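Local coordinates for CRISPR-associated endonuclease Cas9 (Campylobacter jejuni subsp. jejuni serotype O:2, PDB 5X2H), which uses a guide RNA to recognise invading DNA and cuts its two strands with separate RuvC-like and HNH nuclease domains, at residues A23-I37 with H555-Y567. Residues are numbered along the deposited sequence; the frame is centred on the assembly and turned at random.
Sequences AFSENDELKDCGVRI and HLHHAIDAVIIAY
V35 sets both of its methyl branches against the N-terminal end of helix 557-566. A chi1 of -173° leaves CG2 of V35 beside the backbone N, where it meets CB of A559 at 3.6 Å, while CG1 meets CB of H558. The carbonyl O of H555 also lies against both branches. Two residues farther along the strand, I37 crosses H555 at about a right angle and lays its CG1 over one face of the imidazole, a CH-pi contact 4.1 Å from the ring centroid and 13° off the normal.

Farther along the helix the packing stays close and apolar. CG2 of V563 fits among three side chains of the hairpin, at 3.6 Å from SG of C33 and 3.9 Å from CD2 of L30, with CB of A23 beside it. A559 faces strand 29-37 and A562 faces A23 of strand 19-26; their small side chains are consistent with the close approach of the helix axis to strand 29-37, 7.2 Å.

The character changes near the hairpin turn, against which the exposed Y567 rests. Its hydroxyl hydrogen-bonds OG of S25 at 2.8 Å, with that OG at the ring edge, near its plane. The carboxylate of D28, in the type I' turn, stands almost perpendicular to the ring (88°) and brings OD1 to 3.5 Å from CE1 of Y567.

This helix covers one face of the RuvC sheet, an RNase H-type fold assembled from distant parts of the chain. H558, a predicted magnesium ligand, reaches toward D14 on strand 10-15, also predicted to bind magnesium. The apolar seam therefore probably helps to position the imidazole at the predicted magnesium site through V35 CG1 at its edge and I37 CD1 near CD2, whereas the hydrogen bond between buried S25 and exposed Y567 lies at the hairpin end.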
loop_
_atom_site.group_PDB
_atom_site.type_symbol
_atom_site.label_atom_id
_atom_site.label_comp_id
_atom_site.label_asym_id
_atom_site.label_seq_id
_atom_site.Cartn_x
_atom_site.Cartn_y
_atom_site.Cartn_z
ATOM N N ALA A 23 -17.999 -24.231 9.212
ATOM C CA ALA A 23 -18.852 -25.292 9.722
ATOM C C ALA A 23 -18.218 -26.635 9.397
ATOM O O ALA A 23 -17.535 -26.785 8.381
ATOM C CB ALA A 23 -20.266 -25.216 9.132
ATOM N N PHE A 24 -18.448 -27.611 10.273
ATOM C CA PHE A 24 -17.886 -28.949 10.126
ATOM C C PHE A 24 -19.012 -29.968 10.212
ATOM O O PHE A 24 -19.699 -30.056 11.236
ATOM C CB PHE A 24 -16.822 -29.221 11.194
ATOM C CG PHE A 24 -16.345 -30.649 11.232
ATOM C CD1 PHE A 24 -16.039 -31.329 10.063
ATOM C CD2 PHE A 24 -16.181 -31.302 12.442
ATOM C CE1 PHE A 24 -15.594 -32.639 10.102
ATOM C CE2 PHE A 24 -15.736 -32.608 12.487
ATOM C CZ PHE A 24 -15.440 -33.277 11.314
ATOM N N SER A 25 -19.195 -30.733 9.141
ATOM C CA SER A 25 -20.238 -31.742 9.061
ATOM C C SER A 25 -19.617 -33.117 8.860
ATOM O O SER A 25 -18.513 -33.248 8.323
ATOM C CB SER A 25 -21.217 -31.442 7.919
ATOM O OG SER A 25 -22.271 -32.390 7.896
ATOM N N GLU A 26 -20.340 -34.142 9.304
ATOM C CA GLU A 26 -19.920 -35.528 9.132
ATOM C C GLU A 26 -21.153 -36.409 9.233
ATOM O O GLU A 26 -21.937 -36.266 10.177
ATOM C CB GLU A 26 -18.880 -35.934 10.183
ATOM C CG GLU A 26 -18.455 -37.393 10.090
ATOM C CD GLU A 26 -17.416 -37.774 11.127
ATOM O OE1 GLU A 26 -17.432 -37.199 12.234
ATOM O OE2 GLU A 26 -16.577 -38.648 10.829
ATOM N N ASN A 27 -21.320 -37.313 8.265
ATOM C CA ASN A 27 -22.499 -38.180 8.193
ATOM C C ASN A 27 -23.783 -37.354 8.162
ATOM O O ASN A 27 -24.778 -37.695 8.804
ATOM C CB ASN A 27 -22.523 -39.181 9.350
ATOM C CG ASN A 27 -21.453 -40.244 9.224
ATOM O OD1 ASN A 27 -21.398 -40.969 8.230
ATOM N ND2 ASN A 27 -20.591 -40.340 10.229
ATOM N N ASP A 28 -23.747 -36.247 7.418
ATOM C CA ASP A 28 -24.857 -35.303 7.299
ATOM C C ASP A 28 -25.222 -34.667 8.640
ATOM O O ASP A 28 -26.319 -34.119 8.791
ATOM C CB ASP A 28 -26.088 -35.971 6.674
ATOM C CG ASP A 28 -26.777 -35.090 5.650
ATOM O OD1 ASP A 28 -26.254 -33.994 5.356
ATOM O OD2 ASP A 28 -27.842 -35.496 5.136
ATOM N N GLU A 29 -24.318 -34.717 9.616
ATOM C CA GLU A 29 -24.564 -34.215 10.963
ATOM C C GLU A 29 -23.643 -33.038 11.248
ATOM O O GLU A 29 -22.419 -33.159 11.123
ATOM C CB GLU A 29 -24.341 -35.311 12.008
ATOM C CG GLU A 29 -25.579 -35.699 12.789
ATOM C CD GLU A 29 -25.375 -35.576 14.285
ATOM O OE1 GLU A 29 -25.866 -34.591 14.875
ATOM O OE2 GLU A 29 -24.711 -36.459 14.868
ATOM N N LEU A 30 -24.230 -31.911 11.643
ATOM C CA LEU A 30 -23.440 -30.738 11.991
ATOM C C LEU A 30 -22.742 -30.956 13.328
ATOM O O LEU A 30 -23.389 -31.255 14.337
ATOM C CB LEU A 30 -24.330 -29.498 12.047
ATOM C CG LEU A 30 -23.597 -28.168 12.224
ATOM C CD1 LEU A 30 -22.579 -27.969 11.111
ATOM C CD2 LEU A 30 -24.586 -27.013 12.266
ATOM N N LYS A 31 -21.419 -30.806 13.336
ATOM C CA LYS A 31 -20.597 -31.120 14.499
ATOM C C LYS A 31 -20.033 -29.896 15.201
ATOM O O LYS A 31 -19.932 -29.894 16.430
ATOM C CB LYS A 31 -19.438 -32.038 14.088
ATOM C CG LYS A 31 -19.867 -33.274 13.311
ATOM C CD LYS A 31 -20.431 -34.354 14.224
ATOM C CE LYS A 31 -19.329 -35.029 15.029
ATOM N NZ LYS A 31 -19.824 -36.240 15.745
ATOM N N ASP A 32 -19.658 -28.852 14.463
ATOM C CA ASP A 32 -19.010 -27.698 15.069
ATOM C C ASP A 32 -19.296 -26.457 14.234
ATOM O O ASP A 32 -19.535 -26.543 13.026
ATOM C CB ASP A 32 -17.499 -27.923 15.202
ATOM C CG ASP A 32 -16.884 -27.116 16.327
ATOM O OD1 ASP A 32 -17.576 -26.233 16.874
ATOM O OD2 ASP A 32 -15.709 -27.371 16.668
ATOM N N CYS A 33 -19.265 -25.300 14.894
ATOM C CA CYS A 33 -19.558 -24.022 14.259
ATOM C C CYS A 33 -18.684 -22.940 14.875
ATOM O O CYS A 33 -18.201 -23.072 16.003
ATOM C CB CYS A 33 -21.036 -23.643 14.410
ATOM S SG CYS A 33 -22.073 -24.070 13.008
ATOM N N GLY A 34 -18.490 -21.858 14.130
ATOM C CA GLY A 34 -17.701 -20.751 14.639
ATOM C C GLY A 34 -17.613 -19.619 13.638
ATOM O O GLY A 34 -17.891 -19.786 12.445
ATOM N N VAL A 35 -17.223 -18.454 14.154
ATOM C CA VAL A 35 -16.986 -17.260 13.351
ATOM C C VAL A 35 -15.683 -16.627 13.820
ATOM O O VAL A 35 -15.475 -16.443 15.024
ATOM C CB VAL A 35 -18.136 -16.237 13.457
ATOM C CG1 VAL A 35 -17.921 -15.104 12.465
ATOM C CG2 VAL A 35 -19.481 -16.898 13.228
ATOM N N ARG A 36 -14.811 -16.292 12.874
ATOM C CA ARG A 36 -13.535 -15.646 13.159
ATOM C C ARG A 36 -13.578 -14.233 12.585
ATOM O O ARG A 36 -13.497 -14.050 11.367
ATOM C CB ARG A 36 -12.378 -16.449 12.572
ATOM C CG ARG A 36 -11.023 -15.764 12.651
ATOM C CD ARG A 36 -10.438 -15.799 14.055
ATOM N NE ARG A 36 -9.001 -15.531 14.035
ATOM C CZ ARG A 36 -8.237 -15.428 15.117
ATOM N NH1 ARG A 36 -8.767 -15.565 16.326
ATOM N NH2 ARG A 36 -6.939 -15.186 14.991
ATOM N N ILE A 37 -13.716 -13.242 13.461
ATOM C CA ILE A 37 -13.736 -11.839 13.062
ATOM C C ILE A 37 -12.317 -11.300 13.189
ATOM O O ILE A 37 -11.804 -11.139 14.298
ATOM C CB ILE A 37 -14.710 -11.020 13.918
ATOM C CG1 ILE A 37 -16.133 -11.579 13.822
ATOM C CG2 ILE A 37 -14.674 -9.559 13.502
ATOM C CD1 ILE A 37 -16.798 -11.335 12.490
ATOM N N HIS A 555 -22.733 -11.007 14.565
ATOM C CA HIS A 555 -21.652 -11.764 13.944
ATOM C C HIS A 555 -22.010 -13.217 13.653
ATOM O O HIS A 555 -21.293 -13.871 12.888
ATOM C CB HIS A 555 -20.407 -11.726 14.838
ATOM C CG HIS A 555 -19.809 -10.363 14.992
ATOM N ND1 HIS A 555 -19.695 -9.476 13.942
ATOM C CD2 HIS A 555 -19.290 -9.734 16.073
ATOM C CE1 HIS A 555 -19.129 -8.361 14.369
ATOM N NE2 HIS A 555 -18.874 -8.492 15.659
ATOM N N LEU A 556 -23.094 -13.739 14.233
ATOM C CA LEU A 556 -23.383 -15.162 14.109
ATOM C C LEU A 556 -23.870 -15.552 12.718
ATOM O O LEU A 556 -23.809 -16.737 12.370
ATOM C CB LEU A 556 -24.418 -15.582 15.156
ATOM C CG LEU A 556 -23.991 -15.453 16.619
ATOM C CD1 LEU A 556 -25.145 -15.807 17.547
ATOM C CD2 LEU A 556 -22.781 -16.330 16.907
ATOM N N HIS A 557 -24.342 -14.597 11.912
ATOM C CA HIS A 557 -24.896 -14.952 10.610
ATOM C C HIS A 557 -23.833 -15.418 9.625
ATOM O O HIS A 557 -24.186 -16.014 8.600
ATOM C CB HIS A 557 -25.670 -13.774 10.015
ATOM C CG HIS A 557 -24.810 -12.772 9.308
ATOM N ND1 HIS A 557 -24.148 -11.759 9.969
ATOM C CD2 HIS A 557 -24.512 -12.624 7.997
ATOM C CE1 HIS A 557 -23.475 -11.033 9.095
ATOM N NE2 HIS A 557 -23.679 -11.537 7.891
ATOM N N HIS A 558 -22.552 -15.165 9.896
ATOM C CA HIS A 558 -21.509 -15.717 9.039
ATOM C C HIS A 558 -21.406 -17.228 9.197
ATOM O O HIS A 558 -20.966 -17.919 8.271
ATOM C CB HIS A 558 -20.164 -15.062 9.347
ATOM C CG HIS A 558 -20.156 -13.578 9.152
ATOM N ND1 HIS A 558 -20.468 -12.984 7.949
ATOM C CD2 HIS A 558 -19.868 -12.569 10.008
ATOM C CE1 HIS A 558 -20.376 -11.671 8.072
ATOM N NE2 HIS A 558 -20.014 -11.394 9.312
ATOM N N ALA A 559 -21.808 -17.757 10.354
ATOM C CA ALA A 559 -21.756 -19.197 10.570
ATOM C C ALA A 559 -22.943 -19.904 9.930
ATOM O O ALA A 559 -22.786 -20.996 9.373
ATOM C CB ALA A 559 -21.699 -19.506 12.063
ATOM N N ILE A 560 -24.136 -19.306 10.002
ATOM C CA ILE A 560 -25.292 -19.921 9.357
ATOM C C ILE A 560 -25.093 -19.967 7.849
ATOM O O ILE A 560 -25.600 -20.873 7.174
ATOM C CB ILE A 560 -26.597 -19.189 9.740
ATOM C CG1 ILE A 560 -26.694 -17.825 9.055
ATOM C CG2 ILE A 560 -26.699 -19.026 11.249
ATOM C CD1 ILE A 560 -27.950 -17.050 9.407
ATOM N N ASP A 561 -24.341 -19.012 7.295
ATOM C CA ASP A 561 -23.985 -19.088 5.884
ATOM C C ASP A 561 -23.055 -20.266 5.621
ATOM O O ASP A 561 -23.232 -20.992 4.638
ATOM C CB ASP A 561 -23.340 -17.779 5.426
ATOM C CG ASP A 561 -24.279 -16.593 5.549
ATOM O OD1 ASP A 561 -25.509 -16.806 5.577
ATOM O OD2 ASP A 561 -23.786 -15.448 5.616
ATOM N N ALA A 562 -22.070 -20.480 6.498
ATOM C CA ALA A 562 -21.177 -21.624 6.345
ATOM C C ALA A 562 -21.934 -22.936 6.497
ATOM O O ALA A 562 -21.616 -23.927 5.829
ATOM C CB ALA A 562 -20.034 -21.539 7.356
ATOM N N VAL A 563 -22.940 -22.964 7.375
ATOM C CA VAL A 563 -23.807 -24.135 7.459
ATOM C C VAL A 563 -24.542 -24.342 6.142
ATOM O O VAL A 563 -24.770 -25.482 5.718
ATOM C CB VAL A 563 -24.782 -23.993 8.646
ATOM C CG1 VAL A 563 -25.771 -25.147 8.674
ATOM C CG2 VAL A 563 -24.013 -23.927 9.954
ATOM N N ILE A 564 -24.905 -23.251 5.463
ATOM C CA ILE A 564 -25.539 -23.368 4.155
ATOM C C ILE A 564 -24.541 -23.870 3.119
ATOM O O ILE A 564 -24.879 -24.703 2.270
ATOM C CB ILE A 564 -26.160 -22.021 3.740
ATOM C CG1 ILE A 564 -27.379 -21.703 4.609
ATOM C CG2 ILE A 564 -26.547 -22.033 2.266
ATOM C CD1 ILE A 564 -28.068 -20.407 4.239
ATOM N N ILE A 565 -23.297 -23.382 3.175
ATOM C CA ILE A 565 -22.289 -23.797 2.200
ATOM C C ILE A 565 -22.052 -25.300 2.285
ATOM O O ILE A 565 -21.814 -25.964 1.268
ATOM C CB ILE A 565 -20.977 -23.013 2.399
ATOM C CG1 ILE A 565 -21.229 -21.507 2.454
ATOM C CG2 ILE A 565 -19.997 -23.316 1.279
ATOM C CD1 ILE A 565 -22.021 -20.982 1.294
ATOM N N ALA A 566 -22.117 -25.860 3.495
ATOM C CA ALA A 566 -21.883 -27.287 3.673
ATOM C C ALA A 566 -23.028 -28.136 3.137
ATOM O O ALA A 566 -22.814 -29.310 2.819
ATOM C CB ALA A 566 -21.650 -27.602 5.151
ATOM N N TYR A 567 -24.229 -27.577 3.030
ATOM C CA TYR A 567 -25.384 -28.330 2.557
ATOM C C TYR A 567 -25.969 -27.712 1.291
ATOM O O TYR A 567 -25.912 -28.307 0.215
ATOM C CB TYR A 567 -26.454 -28.405 3.649
ATOM C CG TYR A 567 -26.013 -29.151 4.891
ATOM C CD1 TYR A 567 -25.113 -30.206 4.808
ATOM C CD2 TYR A 567 -26.496 -28.798 6.145
ATOM C CE1 TYR A 567 -24.707 -30.890 5.940
ATOM C CE2 TYR A 567 -26.095 -29.476 7.282
ATOM C CZ TYR A 567 -25.202 -30.521 7.174
ATOM O OH TYR A 567 -24.802 -31.198 8.303
#